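Local structure of 7,8-dihydro-6-hydroxymethylpterin pyrophosphokinase-dihydropteroate synthase (Plasmodium falciparum, 6JWV) at residues A[8-13]-A[173-178]; A[56-61]-A[160-165]; A[476-481]-A[497-502]; A[528-533]-A[580-585]. The protein probably catalyses two successive steps of folate biosynthesis, pyrophosphorylating 6-hydroxymethyl-7,8-dihydropterin with ATP and then condensing the product with 4-aminobenzoate to 7,8-dihydropteroate. The protein carries 1 engineered substitution. All coordinates share one frame; numbering follows the deposited sequence.

The four contacts divide between the two enzymes fused in this chain. Contacts 1 and 2 belong to the pyrophosphokinase half, with centres about 33 Å apart. Contact 2 holds the pterin substrate, whereas contact 1 lies at the far end of strand 163-172, where the side chain of Leu178 comes within about 7 Å of the bound ATP. Contacts 3 and 4 belong to the synthase half and both touch the pterin-sulfonamide ligand XTZ; their nearest atoms are about 5 Å apart, and strands 500-503 and 525-529 are neighbours in one parallel sheet. The centres of contacts 2 and 3, one in each half, are about 30 Å apart, with nearest atoms about 17 Å apart.

Contact 1. Residues A[8-13]-A[173-178]; sequences ILSEEN and FVNDPL
Asn175 reaches across to the loop 8-13 with its amide, and ND2 serves two backbone carbonyls there. The stronger bond runs to Ser10 O (3.2 Å), with the carbonyl about 25° out of the amide plane; the second, from ND2 to Ile8 O, is weak at 3.4 Å. An asparagine suits this place because one short side chain offers an N-H group to each of two carbonyls in a segment without regular structure. Its backbone is held as well, N by Tyr238 OH and O by Lys14 NZ. The hydroxyl of Ser10 is not part of this grip; Leu7 O and Glu12 OE2 both lie within reach of its one proton.

Asp176 is the N-cap of the helix that follows: OD2 accepts a weak bond from Leu178 N (2.8 Å), while OD1 is bound by Ser179 OG. Ile8 lies across this carboxylate at about a right angle. With CG1 anti to the backbone N (chi1 -156°), its chain extends past the aspartate until CD1 meets Leu178 CD2 at 4.2 Å, a modest apolar touch.

The contact thus ties the loop leading into strand 16-24 to the turn between strand 163-172 and helix 177-190, while Met230 of helix 228-238 packs against Ile8.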
# COMPACT_ATOMS: atom_id res chain seq x y z
N ILE A 8 34.17 -48.67 14.48
CA ILE A 8 33.72 -47.28 14.56
C ILE A 8 34.91 -46.32 14.31
O ILE A 8 34.72 -45.19 13.88
CB ILE A 8 32.94 -47.02 15.88
CG1 ILE A 8 31.98 -45.83 15.75
CG2 ILE A 8 33.88 -46.85 17.08
CD1 ILE A 8 30.83 -45.83 16.73
N LEU A 9 36.12 -46.82 14.57
CA LEU A 9 37.36 -46.06 14.37
C LEU A 9 38.10 -46.41 13.08
O LEU A 9 39.18 -45.88 12.83
CB LEU A 9 38.30 -46.26 15.57
CG LEU A 9 37.93 -45.74 16.95
CD1 LEU A 9 38.94 -46.27 17.96
CD2 LEU A 9 37.84 -44.22 17.01
N SER A 10 37.50 -47.30 12.28
CA SER A 10 38.08 -47.82 11.03
C SER A 10 38.65 -46.71 10.14
O SER A 10 37.95 -45.75 9.80
CB SER A 10 37.05 -48.65 10.25
OG SER A 10 35.93 -47.87 9.86
N GLU A 11 39.92 -46.88 9.77
CA GLU A 11 40.71 -45.85 9.06
C GLU A 11 40.21 -45.48 7.65
O GLU A 11 40.74 -44.55 7.04
CB GLU A 11 42.22 -46.18 9.06
CG GLU A 11 42.62 -47.57 8.54
CD GLU A 11 44.11 -47.72 8.26
OE1 GLU A 11 44.94 -47.02 8.89
OE2 GLU A 11 44.47 -48.55 7.40
N GLU A 12 39.19 -46.20 7.16
CA GLU A 12 38.54 -45.94 5.86
C GLU A 12 37.98 -44.51 5.75
O GLU A 12 36.95 -44.18 6.36
CB GLU A 12 37.46 -47.00 5.54
CG GLU A 12 36.43 -47.25 6.65
CD GLU A 12 35.18 -48.01 6.20
OE1 GLU A 12 34.85 -48.03 4.99
OE2 GLU A 12 34.50 -48.58 7.08
N ASN A 13 38.69 -43.67 4.99
CA ASN A 13 38.33 -42.25 4.83
C ASN A 13 37.05 -42.08 4.01
O ASN A 13 37.00 -42.39 2.81
CB ASN A 13 39.51 -41.41 4.30
CG ASN A 13 40.03 -41.88 2.94
OD1 ASN A 13 39.93 -43.06 2.57
ND2 ASN A 13 40.60 -40.95 2.19
N PHE A 173 33.48 -35.71 7.37
CA PHE A 173 34.51 -36.77 7.32
C PHE A 173 34.38 -37.72 8.51
O PHE A 173 35.11 -38.70 8.61
CB PHE A 173 35.93 -36.18 7.28
CG PHE A 173 36.14 -35.02 8.22
CD1 PHE A 173 36.03 -35.19 9.60
CD2 PHE A 173 36.45 -33.76 7.72
CE1 PHE A 173 36.20 -34.12 10.47
CE2 PHE A 173 36.64 -32.69 8.57
CZ PHE A 173 36.52 -32.87 9.95
N VAL A 174 33.47 -37.41 9.43
CA VAL A 174 33.21 -38.23 10.59
C VAL A 174 32.49 -39.47 10.08
O VAL A 174 31.64 -39.36 9.19
CB VAL A 174 32.41 -37.46 11.66
CG1 VAL A 174 32.23 -38.29 12.92
CG2 VAL A 174 33.11 -36.14 12.01
N ASN A 175 32.87 -40.63 10.61
CA ASN A 175 32.42 -41.93 10.10
C ASN A 175 30.95 -42.26 10.25
O ASN A 175 30.37 -42.89 9.37
CB ASN A 175 33.25 -43.06 10.73
CG ASN A 175 34.65 -43.16 10.14
OD1 ASN A 175 34.94 -42.61 9.07
ND2 ASN A 175 35.52 -43.89 10.83
N ASP A 176 30.34 -41.85 11.37
CA ASP A 176 28.98 -42.25 11.72
C ASP A 176 28.25 -41.22 12.61
O ASP A 176 28.90 -40.39 13.25
CB ASP A 176 29.02 -43.61 12.44
CG ASP A 176 29.76 -43.54 13.77
OD1 ASP A 176 31.00 -43.69 13.73
OD2 ASP A 176 29.11 -43.33 14.82
N PRO A 177 26.90 -41.31 12.69
CA PRO A 177 26.11 -40.44 13.56
C PRO A 177 26.54 -40.42 15.03
O PRO A 177 26.43 -39.37 15.68
CB PRO A 177 24.70 -41.01 13.47
CG PRO A 177 24.65 -41.80 12.23
CD PRO A 177 26.04 -42.13 11.80
N LEU A 178 27.02 -41.55 15.56
CA LEU A 178 27.30 -41.62 16.99
C LEU A 178 28.61 -40.92 17.33
O LEU A 178 28.67 -40.13 18.26
CB LEU A 178 27.25 -43.06 17.53
CG LEU A 178 27.56 -43.29 19.02
CD1 LEU A 178 26.53 -42.66 19.93
CD2 LEU A 178 27.69 -44.77 19.30

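Contact 2. Residues A[56-61]-A[160-165]; sequences ETVPEY and TSYFYN. With PH2 (2-amino-6-hydroxymethyl-7,8-dihydro-3H-pteridin-4-one), chain D.
Glu56 OE2 is gripped by two tyrosine hydroxyls, Tyr164 OH across the contact (2.5 Å) and Tyr384 OH from elsewhere in the chain. Tyr164 meets it on the anti side of the carboxylate, 22° out of plane. These residues sit where strands 46-57 and 163-172 end and begin in the antiparallel sheet of the pyrophosphokinase fold. Thr57 and Phe163 form a hydrogen-bonded pair, Thr57 N to Phe163 O at 2.7 Å and Phe163 N to Thr57 O at 2.9 Å. Because the extended Glu56 chain has CG anti to the backbone N (chi1 -176°), it runs alongside Tyr164 and places its CG over the face of Tyr162, a CH-pi contact 4.0 Å from the ring centroid.

On the other face of the sheet Phe163 lays its ring over the pterin PH2. Its edge is wedged by Pro59 CB and points at the face of Tyr61, an offset edge-to-face pair, so the flat aromatic group is steadied for stacking on a flat substrate. Polar atoms then read the pterin rim: Val58 O accepts from PH2 N6 (2.9 Å), Glu60 N donates to PH2 N5 (3.1 Å), and Asn165 ND2 donates to PH2 O8 at 3.0 Å, nearly straight at 167°.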
# COMPACT_ATOMS: atom_id res chain seq x y z
N GLU A 56 13.73 -16.49 14.56
CA GLU A 56 13.19 -16.30 15.91
C GLU A 56 11.95 -17.17 16.02
O GLU A 56 10.94 -16.92 15.34
CB GLU A 56 12.83 -14.84 16.18
CG GLU A 56 12.36 -14.58 17.60
CD GLU A 56 12.02 -13.13 17.84
OE1 GLU A 56 10.91 -12.71 17.44
OE2 GLU A 56 12.87 -12.41 18.40
N THR A 57 12.03 -18.18 16.87
CA THR A 57 10.99 -19.21 16.91
C THR A 57 10.37 -19.43 18.29
O THR A 57 11.07 -19.45 19.30
CB THR A 57 11.50 -20.54 16.35
OG1 THR A 57 10.80 -21.61 16.97
CG2 THR A 57 12.93 -20.74 16.67
N VAL A 58 9.04 -19.60 18.31
CA VAL A 58 8.26 -19.91 19.53
C VAL A 58 8.68 -21.30 20.05
O VAL A 58 8.84 -22.22 19.24
CB VAL A 58 6.72 -19.83 19.26
CG1 VAL A 58 5.88 -20.45 20.37
CG2 VAL A 58 6.31 -18.38 19.06
N PRO A 59 8.89 -21.43 21.39
CA PRO A 59 9.25 -22.69 22.05
C PRO A 59 8.26 -23.82 21.79
O PRO A 59 7.05 -23.60 21.80
CB PRO A 59 9.24 -22.32 23.53
CG PRO A 59 9.67 -20.90 23.53
CD PRO A 59 8.98 -20.30 22.34
N GLU A 60 8.80 -25.01 21.54
CA GLU A 60 7.98 -26.17 21.24
C GLU A 60 8.37 -27.34 22.15
O GLU A 60 8.87 -28.38 21.69
CB GLU A 60 8.06 -26.54 19.75
CG GLU A 60 7.30 -25.58 18.84
CD GLU A 60 7.34 -26.01 17.39
OE1 GLU A 60 8.39 -25.81 16.72
OE2 GLU A 60 6.31 -26.55 16.90
N TYR A 61 8.13 -27.14 23.44
CA TYR A 61 8.29 -28.19 24.46
C TYR A 61 7.19 -29.25 24.38
O TYR A 61 7.46 -30.44 24.57
CB TYR A 61 8.36 -27.59 25.86
CG TYR A 61 9.53 -26.67 26.10
CD1 TYR A 61 10.83 -27.18 26.27
CD2 TYR A 61 9.35 -25.28 26.17
CE1 TYR A 61 11.92 -26.33 26.49
CE2 TYR A 61 10.43 -24.42 26.38
CZ TYR A 61 11.71 -24.95 26.54
OH TYR A 61 12.78 -24.12 26.76
N THR A 160 9.79 -19.04 28.91
CA THR A 160 9.16 -18.04 28.05
C THR A 160 10.04 -17.73 26.84
O THR A 160 9.56 -17.77 25.71
CB THR A 160 8.84 -16.72 28.80
OG1 THR A 160 8.22 -17.01 30.06
CG2 THR A 160 7.92 -15.82 27.97
N SER A 161 11.32 -17.43 27.11
CA SER A 161 12.29 -16.93 26.12
C SER A 161 12.25 -17.67 24.77
O SER A 161 12.19 -18.89 24.74
CB SER A 161 13.70 -16.98 26.72
OG SER A 161 14.66 -16.39 25.86
N TYR A 162 12.26 -16.89 23.68
CA TYR A 162 12.30 -17.40 22.29
C TYR A 162 13.55 -18.22 21.96
O TYR A 162 14.62 -18.00 22.54
CB TYR A 162 12.32 -16.22 21.33
CG TYR A 162 11.00 -15.59 21.00
CD1 TYR A 162 10.08 -16.25 20.18
CD2 TYR A 162 10.71 -14.30 21.45
CE1 TYR A 162 8.87 -15.65 19.86
CE2 TYR A 162 9.50 -13.69 21.13
CZ TYR A 162 8.59 -14.37 20.34
OH TYR A 162 7.40 -13.77 20.02
N PHE A 163 13.41 -19.14 21.00
CA PHE A 163 14.56 -19.84 20.42
C PHE A 163 15.06 -19.16 19.15
O PHE A 163 14.28 -18.56 18.38
CB PHE A 163 14.25 -21.31 20.15
CG PHE A 163 14.12 -22.13 21.40
CD1 PHE A 163 12.89 -22.22 22.07
CD2 PHE A 163 15.22 -22.81 21.91
CE1 PHE A 163 12.77 -22.98 23.22
CE2 PHE A 163 15.11 -23.57 23.07
CZ PHE A 163 13.88 -23.66 23.72
N TYR A 164 16.37 -19.24 18.95
CA TYR A 164 17.01 -18.72 17.76
C TYR A 164 17.61 -19.89 17.03
O TYR A 164 18.61 -20.45 17.48
CB TYR A 164 17.98 -17.57 18.10
CG TYR A 164 17.14 -16.42 18.60
CD1 TYR A 164 16.76 -16.35 19.96
CD2 TYR A 164 16.59 -15.49 17.71
CE1 TYR A 164 15.92 -15.35 20.42
CE2 TYR A 164 15.75 -14.48 18.16
CZ TYR A 164 15.41 -14.42 19.52
OH TYR A 164 14.57 -13.43 19.98
N ASN A 165 16.93 -20.29 15.95
CA ASN A 165 17.20 -21.54 15.23
C ASN A 165 17.85 -21.37 13.87
O ASN A 165 17.65 -20.35 13.20
CB ASN A 165 15.92 -22.36 15.08
CG ASN A 165 15.55 -23.12 16.33
OD1 ASN A 165 14.46 -22.93 16.89
ND2 ASN A 165 16.45 -23.98 16.80
N1 PH2 D . 14.55 -26.96 21.47
C2 PH2 D . 14.04 -27.63 22.56
C3 PH2 D . 12.62 -27.40 23.04
N4 PH2 D . 11.88 -26.42 22.24
N5 PH2 D . 11.70 -24.88 20.49
C6 PH2 D . 12.23 -24.23 19.42
N6 PH2 D . 11.46 -23.34 18.75
N7 PH2 D . 13.49 -24.44 19.00
C8 PH2 D . 14.31 -25.31 19.60
O8 PH2 D . 15.47 -25.46 19.16
C9 PH2 D . 13.81 -26.07 20.78
C10 PH2 D . 12.42 -25.79 21.19
C11 PH2 D . 14.87 -28.64 23.34
O4 PH2 D . 16.24 -28.69 22.92

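Contact 3. Residues A[476-481]-A[497-502]; sequences KPIISI and LVDILN. With XTZ (4-{[(2-amino-4-oxo-3,4,7,8-tetrahydropteridin-6-yl)methyl]amino}-N-(1,3-thiazol-2-yl)benzenesulfonamide), chain C.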
# COMPACT_ATOMS: atom_id res chain seq x y z
N LYS A 476 27.02 3.16 15.91
CA LYS A 476 27.95 3.06 14.79
C LYS A 476 27.23 2.64 13.52
O LYS A 476 26.39 1.73 13.55
CB LYS A 476 29.09 2.08 15.09
CG LYS A 476 30.32 2.33 14.25
CD LYS A 476 31.50 1.52 14.74
CE LYS A 476 32.69 1.71 13.83
NZ LYS A 476 33.81 0.81 14.21
N PRO A 477 27.55 3.29 12.39
CA PRO A 477 26.96 2.80 11.17
C PRO A 477 27.66 1.52 10.72
O PRO A 477 28.84 1.29 11.03
CB PRO A 477 27.21 3.93 10.17
CG PRO A 477 28.47 4.57 10.67
CD PRO A 477 28.38 4.50 12.17
N ILE A 478 26.89 0.70 10.02
CA ILE A 478 27.41 -0.41 9.27
C ILE A 478 28.12 0.17 8.03
O ILE A 478 27.64 1.14 7.40
CB ILE A 478 26.26 -1.38 8.96
CG1 ILE A 478 25.76 -2.00 10.28
CG2 ILE A 478 26.66 -2.44 7.93
CD1 ILE A 478 24.30 -2.38 10.29
N ILE A 479 29.29 -0.39 7.71
CA ILE A 479 30.09 0.07 6.58
C ILE A 479 30.06 -0.97 5.47
O ILE A 479 30.51 -2.12 5.63
CB ILE A 479 31.57 0.41 6.96
CG1 ILE A 479 31.66 1.43 8.10
CG2 ILE A 479 32.35 0.90 5.75
CD1 ILE A 479 31.04 2.79 7.79
N SER A 480 29.52 -0.54 4.34
CA SER A 480 29.50 -1.35 3.15
C SER A 480 30.49 -0.78 2.12
O SER A 480 30.49 0.42 1.86
CB SER A 480 28.07 -1.37 2.62
OG SER A 480 28.05 -1.36 1.22
N ILE A 481 31.32 -1.64 1.54
CA ILE A 481 32.19 -1.22 0.41
C ILE A 481 31.73 -1.73 -0.97
O ILE A 481 31.64 -2.92 -1.20
CB ILE A 481 33.70 -1.50 0.66
CG1 ILE A 481 34.55 -0.90 -0.47
CG2 ILE A 481 33.94 -2.99 0.91
CD1 ILE A 481 36.04 -0.89 -0.23
N LEU A 497 37.94 -2.35 8.42
CA LEU A 497 37.37 -1.09 7.95
C LEU A 497 35.95 -1.21 7.43
O LEU A 497 35.27 -0.19 7.28
CB LEU A 497 38.25 -0.49 6.85
CG LEU A 497 39.76 -0.38 7.10
CD1 LEU A 497 40.47 0.07 5.83
CD2 LEU A 497 40.04 0.54 8.28
N VAL A 498 35.51 -2.43 7.12
CA VAL A 498 34.20 -2.64 6.50
C VAL A 498 33.42 -3.78 7.14
O VAL A 498 34.02 -4.64 7.81
CB VAL A 498 34.28 -2.85 4.97
CG1 VAL A 498 34.86 -1.61 4.28
CG2 VAL A 498 35.06 -4.12 4.62
N ASP A 499 32.10 -3.78 6.95
CA ASP A 499 31.25 -4.90 7.38
C ASP A 499 30.65 -5.70 6.21
O ASP A 499 30.51 -6.91 6.31
CB ASP A 499 30.14 -4.41 8.30
CG ASP A 499 30.66 -3.50 9.42
OD1 ASP A 499 31.50 -3.97 10.22
OD2 ASP A 499 30.22 -2.33 9.50
N ILE A 500 30.31 -5.02 5.11
CA ILE A 500 29.58 -5.64 4.00
C ILE A 500 30.33 -5.45 2.69
O ILE A 500 30.90 -4.39 2.46
CB ILE A 500 28.14 -5.05 3.86
CG1 ILE A 500 27.31 -5.36 5.11
CG2 ILE A 500 27.43 -5.57 2.61
CD1 ILE A 500 25.94 -4.70 5.16
N LEU A 501 30.29 -6.48 1.84
CA LEU A 501 30.71 -6.37 0.46
C LEU A 501 29.51 -6.08 -0.44
O LEU A 501 28.61 -6.90 -0.52
CB LEU A 501 31.37 -7.67 0.01
CG LEU A 501 31.74 -7.86 -1.47
CD1 LEU A 501 32.79 -6.84 -1.88
CD2 LEU A 501 32.24 -9.27 -1.69
N ASN A 502 29.50 -4.93 -1.11
CA ASN A 502 28.51 -4.64 -2.15
C ASN A 502 29.17 -4.94 -3.49
O ASN A 502 29.94 -4.13 -4.03
CB ASN A 502 27.99 -3.19 -2.04
CG ASN A 502 27.08 -2.78 -3.19
OD1 ASN A 502 26.50 -3.61 -3.89
ND2 ASN A 502 26.94 -1.48 -3.39
O3 XTZ C . 21.75 -0.00 -7.82
C16 XTZ C . 22.84 -0.24 -7.24
N2 XTZ C . 22.94 -1.26 -6.38
C3 XTZ C . 24.04 0.59 -7.50
N4 XTZ C . 24.07 1.63 -8.36
C4 XTZ C . 25.22 2.35 -8.55
C15 XTZ C . 26.50 2.02 -7.82
N8 XTZ C . 26.40 0.89 -6.91
C2 XTZ C . 25.27 0.20 -6.74
N3 XTZ C . 25.22 -0.86 -5.88
C1 XTZ C . 24.07 -1.56 -5.73
N1 XTZ C . 24.05 -2.61 -4.88
C5 XTZ C . 25.28 3.52 -9.50
N5 XTZ C . 25.28 3.08 -10.89
C6 XTZ C . 24.43 3.60 -11.84
C14 XTZ C . 24.19 4.98 -11.85
C13 XTZ C . 23.33 5.52 -12.79
C9 XTZ C . 22.69 4.71 -13.73
C8 XTZ C . 22.92 3.33 -13.74
C7 XTZ C . 23.80 2.77 -12.80
S1 XTZ C . 21.71 5.44 -14.80
O1 XTZ C . 20.55 6.01 -14.21
O2 XTZ C . 21.24 4.45 -15.74
N6 XTZ C . 22.54 6.64 -15.52
C10 XTZ C . 22.78 7.90 -15.03
S2 XTZ C . 23.22 9.25 -16.01
C12 XTZ C . 23.33 10.33 -14.66
C11 XTZ C . 23.03 9.58 -13.51
N7 XTZ C . 22.72 8.25 -13.71
O HOH W 1 30.68 -0.78 11.89
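Ile479 O takes two backbone N-H groups at once, from Asp499 (2.7 Å) and from Ile500 (3.0 Å), and this double grip opens the pairing of two parallel strands. Further along, Ile481 N donates to Ile500 O and Ile481 O accepts from Asn502 N, the ladder expected of neighbouring parallel strands.

The tightly packed part is apolar. Branched side chains suit it, since their methyls fill the gaps beside the backbone: Val498 CG1 touches both Ile479 CG2 and Ile481 CG2 at 3.8 Å, on the face where helices 448-464 and 486-494 pack. On the other face Ile478 CG2 meets Ile500 CD1 at 3.6 Å.

The outer end is looser and wetter. Lys476 is exposed, and its NZ stays 6.6 Å from Asp499 OD1, too far for a salt bridge. Asp499 instead turns back on the strand: with CG beside its own backbone N (chi1 -48°), OD2 accepts from Ile479 N at 2.8 Å, on its anti side and 21° out of the carboxylate plane. A water donates to this same OD2 and to Pro477 O, bridging the segments.

At the opposite end Asn502 presents its amide to the pterin of XTZ, OD1 accepting from N1 (2.8 Å) and ND2 donating to N3, while Asp430 accepts from ND2 and from Ser480 OG. This is a beta-alpha-beta unit of the TIM barrel of dihydropteroate synthase, with pterin recognition at the C-terminal end of its strands.

Contact 4. Residues A[528-533]-A[580-585]; sequences LMHKRG and FAKKHD. With XTZ (4-{[(2-amino-4-oxo-3,4,7,8-tetrahydropteridin-6-yl)methyl]amino}-N-(1,3-thiazol-2-yl)benzenesulfonamide), chain C; ACT (acetate ion), chain I.
Met529 and Phe580 meet almost perpendicularly: the methionine CE sits over the centre of the ring, 3.5 Å from its centroid, as a CH-pi contact, with SD obliquely placed in a Met-aromatic contact. The bend at chi3 (64°) brings the methyl round to the ring while SD remains near XTZ N2 (3.4 Å). A flexible thioether is well suited to serving two surfaces in this way. The opposite face of Phe580 lies over XTZ C7, so the ring is sandwiched between methionine and ligand, while Lys531 CB packs against Phe580 CB beside it.

His530 directs its ring the other way. CG anti to the backbone N (chi1 176°) carries the ring out toward Lys582, and the ring turn (chi2 -86°) points ND1 at the lysine and NE2 at the acetate. Lys582 NZ donates to ND1 at 2.9 Å, close to the ring plane, and NE2 donates to the acetate O, so the imidazole is gripped at both nitrogens and its rotation is fixed. The lysine chain kinks early, at its CB-CG bond, and folds its ammonium back to Phe580 O (2.9 Å). Gly577 O and Ile576 O lie within hydrogen-bonding reach as well, so four acceptors share its three protons, which would help to offset a buried positive charge.

Arg532 stays extended, and its NE (2.8 Å to O) and NH2 (to OXT) clasp the acetate, probably picked up from the crystallisation liquor. Its CB touches Ala581 CB.

The contact joins the loop after strand 525-529 to the loop between strand 572-575 and helix 584-592, with helix 547-564 packing on His530 and Lys582 through Ile551.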
# COMPACT_ATOMS: atom_id res chain seq x y z
N LEU A 528 24.36 -8.99 -3.37
CA LEU A 528 24.48 -9.59 -4.72
C LEU A 528 23.62 -8.82 -5.71
O LEU A 528 22.41 -8.81 -5.59
CB LEU A 528 24.07 -11.08 -4.70
CG LEU A 528 24.96 -12.08 -3.93
CD1 LEU A 528 24.43 -13.51 -4.00
CD2 LEU A 528 26.42 -12.01 -4.39
N MET A 529 24.26 -8.17 -6.68
CA MET A 529 23.52 -7.33 -7.66
C MET A 529 23.48 -7.96 -9.05
O MET A 529 24.49 -8.53 -9.49
CB MET A 529 24.11 -5.93 -7.76
CG MET A 529 23.10 -4.85 -8.15
SD MET A 529 23.78 -3.34 -8.91
CE MET A 529 24.47 -4.02 -10.43
N HIS A 530 22.33 -7.85 -9.72
CA HIS A 530 22.23 -8.24 -11.13
C HIS A 530 22.64 -7.10 -12.07
O HIS A 530 22.10 -5.99 -11.99
CB HIS A 530 20.83 -8.74 -11.50
CG HIS A 530 20.68 -9.06 -12.96
ND1 HIS A 530 20.35 -8.10 -13.89
CD2 HIS A 530 20.89 -10.20 -13.65
CE1 HIS A 530 20.34 -8.65 -15.09
NE2 HIS A 530 20.66 -9.93 -14.97
N LYS A 531 23.60 -7.39 -12.95
CA LYS A 531 23.91 -6.56 -14.12
C LYS A 531 24.33 -7.43 -15.29
O LYS A 531 24.61 -8.61 -15.10
CB LYS A 531 25.01 -5.53 -13.82
CG LYS A 531 26.42 -6.09 -13.67
CD LYS A 531 27.38 -4.97 -13.32
CE LYS A 531 28.77 -5.48 -12.94
NZ LYS A 531 29.44 -6.28 -14.02
N ARG A 532 24.35 -6.86 -16.49
CA ARG A 532 25.00 -7.46 -17.65
C ARG A 532 26.09 -6.54 -18.16
O ARG A 532 25.92 -5.31 -18.17
CB ARG A 532 24.02 -7.73 -18.77
CG ARG A 532 23.10 -8.92 -18.53
CD ARG A 532 22.05 -8.88 -19.61
NE ARG A 532 21.18 -10.06 -19.67
CZ ARG A 532 20.12 -10.13 -20.46
NH1 ARG A 532 19.78 -9.10 -21.22
NH2 ARG A 532 19.36 -11.21 -20.47
N GLY A 533 27.21 -7.13 -18.56
CA GLY A 533 28.32 -6.42 -19.20
C GLY A 533 29.05 -5.42 -18.30
O GLY A 533 29.25 -5.66 -17.11
N PHE A 580 20.99 -1.10 -14.55
CA PHE A 580 22.14 -1.88 -15.03
C PHE A 580 21.72 -2.94 -16.05
O PHE A 580 21.31 -4.05 -15.67
CB PHE A 580 22.82 -2.58 -13.86
CG PHE A 580 23.68 -1.70 -13.02
CD1 PHE A 580 23.16 -1.09 -11.87
CD2 PHE A 580 25.03 -1.54 -13.31
CE1 PHE A 580 23.96 -0.31 -11.05
CE2 PHE A 580 25.84 -0.77 -12.50
CZ PHE A 580 25.30 -0.15 -11.37
N ALA A 581 21.86 -2.62 -17.34
CA ALA A 581 21.37 -3.47 -18.45
C ALA A 581 19.84 -3.65 -18.44
O ALA A 581 19.30 -4.77 -18.62
CB ALA A 581 22.12 -4.81 -18.53
N LYS A 582 19.16 -2.53 -18.20
CA LYS A 582 17.72 -2.45 -18.26
C LYS A 582 17.35 -1.14 -18.90
O LYS A 582 17.84 -0.09 -18.48
CB LYS A 582 17.11 -2.50 -16.85
CG LYS A 582 17.14 -3.85 -16.14
CD LYS A 582 18.13 -3.84 -15.00
CE LYS A 582 18.37 -5.24 -14.48
NZ LYS A 582 19.60 -5.30 -13.64
N LYS A 583 16.48 -1.18 -19.90
CA LYS A 583 15.81 0.03 -20.38
C LYS A 583 14.92 0.59 -19.24
O LYS A 583 14.47 -0.17 -18.36
CB LYS A 583 14.94 -0.32 -21.58
CG LYS A 583 15.69 -0.60 -22.88
CD LYS A 583 14.96 -1.64 -23.74
CE LYS A 583 13.47 -1.34 -23.98
NZ LYS A 583 12.61 -2.54 -23.70
N HIS A 584 14.68 1.90 -19.24
CA HIS A 584 13.82 2.54 -18.23
C HIS A 584 12.51 1.81 -17.86
O HIS A 584 12.20 1.67 -16.68
CB HIS A 584 13.53 3.97 -18.63
CG HIS A 584 14.76 4.79 -18.85
ND1 HIS A 584 16.00 4.41 -18.39
CD2 HIS A 584 14.93 6.00 -19.43
CE1 HIS A 584 16.89 5.33 -18.71
NE2 HIS A 584 16.27 6.31 -19.34
N ASP A 585 11.77 1.35 -18.88
CA ASP A 585 10.53 0.59 -18.67
C ASP A 585 10.82 -0.69 -17.90
O ASP A 585 10.02 -1.10 -17.05
CB ASP A 585 9.80 0.25 -19.98
CG ASP A 585 9.16 1.48 -20.65
OD1 ASP A 585 8.42 2.21 -19.97
OD2 ASP A 585 9.40 1.70 -21.87
O3 XTZ C . 21.75 -0.00 -7.82
C16 XTZ C . 22.84 -0.24 -7.24
N2 XTZ C . 22.94 -1.26 -6.38
C3 XTZ C . 24.04 0.59 -7.50
N4 XTZ C . 24.07 1.63 -8.36
C4 XTZ C . 25.22 2.35 -8.55
C15 XTZ C . 26.50 2.02 -7.82
N8 XTZ C . 26.40 0.89 -6.91
C2 XTZ C . 25.27 0.20 -6.74
N3 XTZ C . 25.22 -0.86 -5.88
C1 XTZ C . 24.07 -1.56 -5.73
N1 XTZ C . 24.05 -2.61 -4.88
C5 XTZ C . 25.28 3.52 -9.50
N5 XTZ C . 25.28 3.08 -10.89
C6 XTZ C . 24.43 3.60 -11.84
C14 XTZ C . 24.19 4.98 -11.85
C13 XTZ C . 23.33 5.52 -12.79
C9 XTZ C . 22.69 4.71 -13.73
C8 XTZ C . 22.92 3.33 -13.74
C7 XTZ C . 23.80 2.77 -12.80
S1 XTZ C . 21.71 5.44 -14.80
O1 XTZ C . 20.55 6.01 -14.21
O2 XTZ C . 21.24 4.45 -15.74
N6 XTZ C . 22.54 6.64 -15.52
C10 XTZ C . 22.78 7.90 -15.03
S2 XTZ C . 23.22 9.25 -16.01
C12 XTZ C . 23.33 10.33 -14.66
C11 XTZ C . 23.03 9.58 -13.51
N7 XTZ C . 22.72 8.25 -13.71
C ACT I . 20.18 -12.50 -17.25
O ACT I . 21.05 -11.60 -17.34
OXT ACT I . 19.54 -12.90 -18.23
CH3 ACT I . 19.85 -13.13 -15.94